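Local coordinates for interferon-inducible protein AIM2 (Mus musculus, PDB 4JBM) that senses double-stranded DNA in the cytosol, binding it through its HIN domain, and triggers assembly of the AIM2 inflammasome, at residues 97-102 against 134-139. Numbering follows the deposited sequence.
With nucleotides of chain D.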
loop_
_atom_site.group_PDB
_atom_site.type_symbol
_atom_site.label_atom_id
_atom_site.label_comp_id
_atom_site.label_asym_id
_atom_site.label_seq_id
_atom_site.Cartn_x
_atom_site.Cartn_y
_atom_site.Cartn_z
ATOM N N THR A 97 -9.318 4.335 -0.580
ATOM C CA THR A 97 -8.242 5.196 -1.044
ATOM C C THR A 97 -8.361 6.566 -0.379
ATOM O O THR A 97 -9.370 7.252 -0.548
ATOM C CB THR A 97 -8.321 5.385 -2.558
ATOM O OG1 THR A 97 -8.173 4.112 -3.211
ATOM C CG2 THR A 97 -7.242 6.366 -3.035
ATOM N N PRO A 98 -7.330 6.973 0.372
ATOM C CA PRO A 98 -7.388 8.241 1.108
ATOM C C PRO A 98 -7.521 9.435 0.154
ATOM O O PRO A 98 -7.033 9.368 -0.974
ATOM C CB PRO A 98 -6.032 8.284 1.830
ATOM C CG PRO A 98 -5.565 6.842 1.890
ATOM C CD PRO A 98 -6.067 6.247 0.607
ATOM N N ARG A 99 -8.201 10.495 0.594
ATOM C CA ARG A 99 -8.275 11.737 -0.180
ATOM C C ARG A 99 -6.919 12.475 -0.138
ATOM O O ARG A 99 -6.116 12.255 0.765
ATOM C CB ARG A 99 -9.413 12.630 0.342
ATOM C CG ARG A 99 -10.820 12.052 0.148
ATOM C CD ARG A 99 -11.091 11.708 -1.306
ATOM N NE ARG A 99 -10.736 10.321 -1.590
ATOM C CZ ARG A 99 -10.668 9.795 -2.805
ATOM N NH1 ARG A 99 -10.961 10.532 -3.874
ATOM N NH2 ARG A 99 -10.317 8.525 -2.947
ATOM N N ILE A 100 -6.643 13.292 -1.149
ATOM C CA ILE A 100 -5.391 14.056 -1.208
ATOM C C ILE A 100 -5.221 15.076 -0.065
ATOM O O ILE A 100 -4.145 15.165 0.534
ATOM C CB ILE A 100 -5.251 14.746 -2.571
ATOM C CG1 ILE A 100 -5.091 13.689 -3.659
ATOM C CG2 ILE A 100 -4.051 15.676 -2.592
ATOM C CD1 ILE A 100 -5.108 14.257 -5.063
ATOM N N SER A 101 -6.280 15.825 0.239
ATOM C CA SER A 101 -6.260 16.792 1.337
ATOM C C SER A 101 -5.978 16.127 2.681
ATOM O O SER A 101 -5.403 16.738 3.584
ATOM C CB SER A 101 -7.583 17.559 1.401
ATOM O OG SER A 101 -8.664 16.702 1.734
ATOM N N LYS A 102 -6.382 14.868 2.812
ATOM C CA LYS A 102 -6.098 14.121 4.028
ATOM C C LYS A 102 -4.639 13.692 4.009
ATOM O O LYS A 102 -3.948 13.775 5.019
ATOM C CB LYS A 102 -7.019 12.905 4.127
ATOM C CG LYS A 102 -6.837 12.064 5.392
ATOM C CD LYS A 102 -7.584 10.721 5.284
ATOM C CE LYS A 102 -9.008 10.875 4.736
ATOM N NZ LYS A 102 -9.269 10.004 3.545
ATOM N N ASP A 134 -8.039 14.492 -7.094
ATOM C CA ASP A 134 -9.409 14.200 -6.700
ATOM C C ASP A 134 -10.095 15.535 -6.423
ATOM O O ASP A 134 -9.564 16.582 -6.790
ATOM C CB ASP A 134 -9.469 13.217 -5.518
ATOM C CG ASP A 134 -8.805 13.753 -4.247
ATOM O OD1 ASP A 134 -8.744 14.983 -4.056
ATOM O OD2 ASP A 134 -8.327 12.932 -3.434
ATOM N N LYS A 135 -11.262 15.514 -5.790
ATOM C CA LYS A 135 -11.985 16.759 -5.538
ATOM C C LYS A 135 -11.390 17.620 -4.416
ATOM O O LYS A 135 -11.808 18.758 -4.223
ATOM C CB LYS A 135 -13.471 16.470 -5.290
ATOM C CG LYS A 135 -14.211 16.023 -6.544
ATOM C CD LYS A 135 -15.708 15.882 -6.329
ATOM C CE LYS A 135 -16.464 16.319 -7.572
ATOM N NZ LYS A 135 -15.870 15.741 -8.811
ATOM N N THR A 136 -10.402 17.085 -3.700
ATOM C CA THR A 136 -9.857 17.764 -2.524
ATOM C C THR A 136 -8.535 18.491 -2.802
ATOM O O THR A 136 -8.018 19.205 -1.938
ATOM C CB THR A 136 -9.599 16.780 -1.369
ATOM O OG1 THR A 136 -8.690 15.760 -1.798
ATOM C CG2 THR A 136 -10.918 16.160 -0.871
ATOM N N GLY A 137 -7.973 18.272 -3.985
ATOM C CA GLY A 137 -6.713 18.889 -4.345
ATOM C C GLY A 137 -5.941 18.118 -5.395
ATOM O O GLY A 137 -6.448 17.158 -5.981
ATOM N N THR A 138 -4.717 18.567 -5.655
ATOM C CA THR A 138 -3.821 17.899 -6.588
ATOM C C THR A 138 -2.571 17.477 -5.837
ATOM O O THR A 138 -2.237 18.046 -4.792
ATOM C CB THR A 138 -3.420 18.807 -7.759
ATOM O OG1 THR A 138 -2.783 19.988 -7.250
ATOM C CG2 THR A 138 -4.650 19.200 -8.566
ATOM N N MET A 139 -1.873 16.485 -6.374
ATOM C CA MET A 139 -0.680 15.984 -5.711
ATOM C C MET A 139 0.222 15.321 -6.730
ATOM O O MET A 139 -0.167 15.137 -7.877
ATOM C CB MET A 139 -1.078 14.994 -4.610
ATOM C CG MET A 139 -0.049 14.802 -3.512
ATOM S SD MET A 139 -0.611 13.559 -2.336
ATOM C CE MET A 139 0.721 13.664 -1.133
ATOM P P DG D 2 -11.690 3.565 -3.569
ATOM O OP1 DG D 2 -10.558 3.861 -4.478
ATOM O OP2 DG D 2 -11.675 4.005 -2.148
ATOM O "O5'" DG D 2 -12.996 4.199 -4.232
ATOM C "C5'" DG D 2 -13.299 3.879 -5.574
ATOM C "C4'" DG D 2 -14.462 4.725 -6.050
ATOM O "O4'" DG D 2 -15.684 4.203 -5.485
ATOM C "C3'" DG D 2 -14.414 6.195 -5.667
ATOM O "O3'" DG D 2 -14.916 6.918 -6.785
ATOM C "C2'" DG D 2 -15.280 6.288 -4.411
ATOM C "C1'" DG D 2 -16.303 5.188 -4.676
ATOM N N9 DG D 2 -16.822 4.479 -3.504
ATOM C C8 DG D 2 -16.128 3.882 -2.481
ATOM N N7 DG D 2 -16.897 3.313 -1.587
ATOM C C5 DG D 2 -18.197 3.547 -2.058
ATOM C C6 DG D 2 -19.467 3.186 -1.514
ATOM O O6 DG D 2 -19.694 2.556 -0.479
ATOM N N1 DG D 2 -20.539 3.618 -2.298
ATOM C C2 DG D 2 -20.375 4.344 -3.447
ATOM N N2 DG D 2 -21.518 4.671 -4.038
ATOM N N3 DG D 2 -19.205 4.697 -3.979
ATOM C C4 DG D 2 -18.159 4.268 -3.228
HETATM O O HOH W 1 -7.615 10.137 -3.863
HETATM O O HOH W 2 -12.592 13.216 -4.122
#
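I100 and D134 meet where the short helix 100-103 packs against a beta hairpin in the second OB fold of the HIN domain. The hairpin joins strands 127-134 and 137-144 through a type I turn from D134 to G137. The tight part lies under the first turn of the helix. I100 is buried there. Its CD1 reaches G137 O at 3.3 Å, and its CG2 packs on M139 CB at 3.7 Å. D134 OD2 takes the N-H of I100 on its syn lone pair, 2.9 Å from I100 N. D134 OD1 accepts from T136 N, which makes an Asx turn and helps to fix the carboxylate.

The side toward the DNA is looser and wetter. The R99 chain turns back on itself beyond CB (chi2 -55°), and its guanidinium lies obliquely beside the D134 carboxylate, the planes 28° apart. R99 NH1 lies 3.6 Å from D134 OD2, but no N-H is aimed at that oxygen, so this salt bridge rests on charge. R99 NH2 donates to T97 O, which sits in the guanidinium plane, while the donor stands above the carbonyl plane. One water links P98 O to D134 OD2; another links R99 NH1 to K135 N. T97 grips the phosphate of DG2 of chain D with its N and OG1, and R99 and K135 each pack on a DNA phosphate beyond DG2. On the solvent side of the turn, S101 N donates to T136 OG1 at 3.2 Å, with an N-H...O angle of 167°.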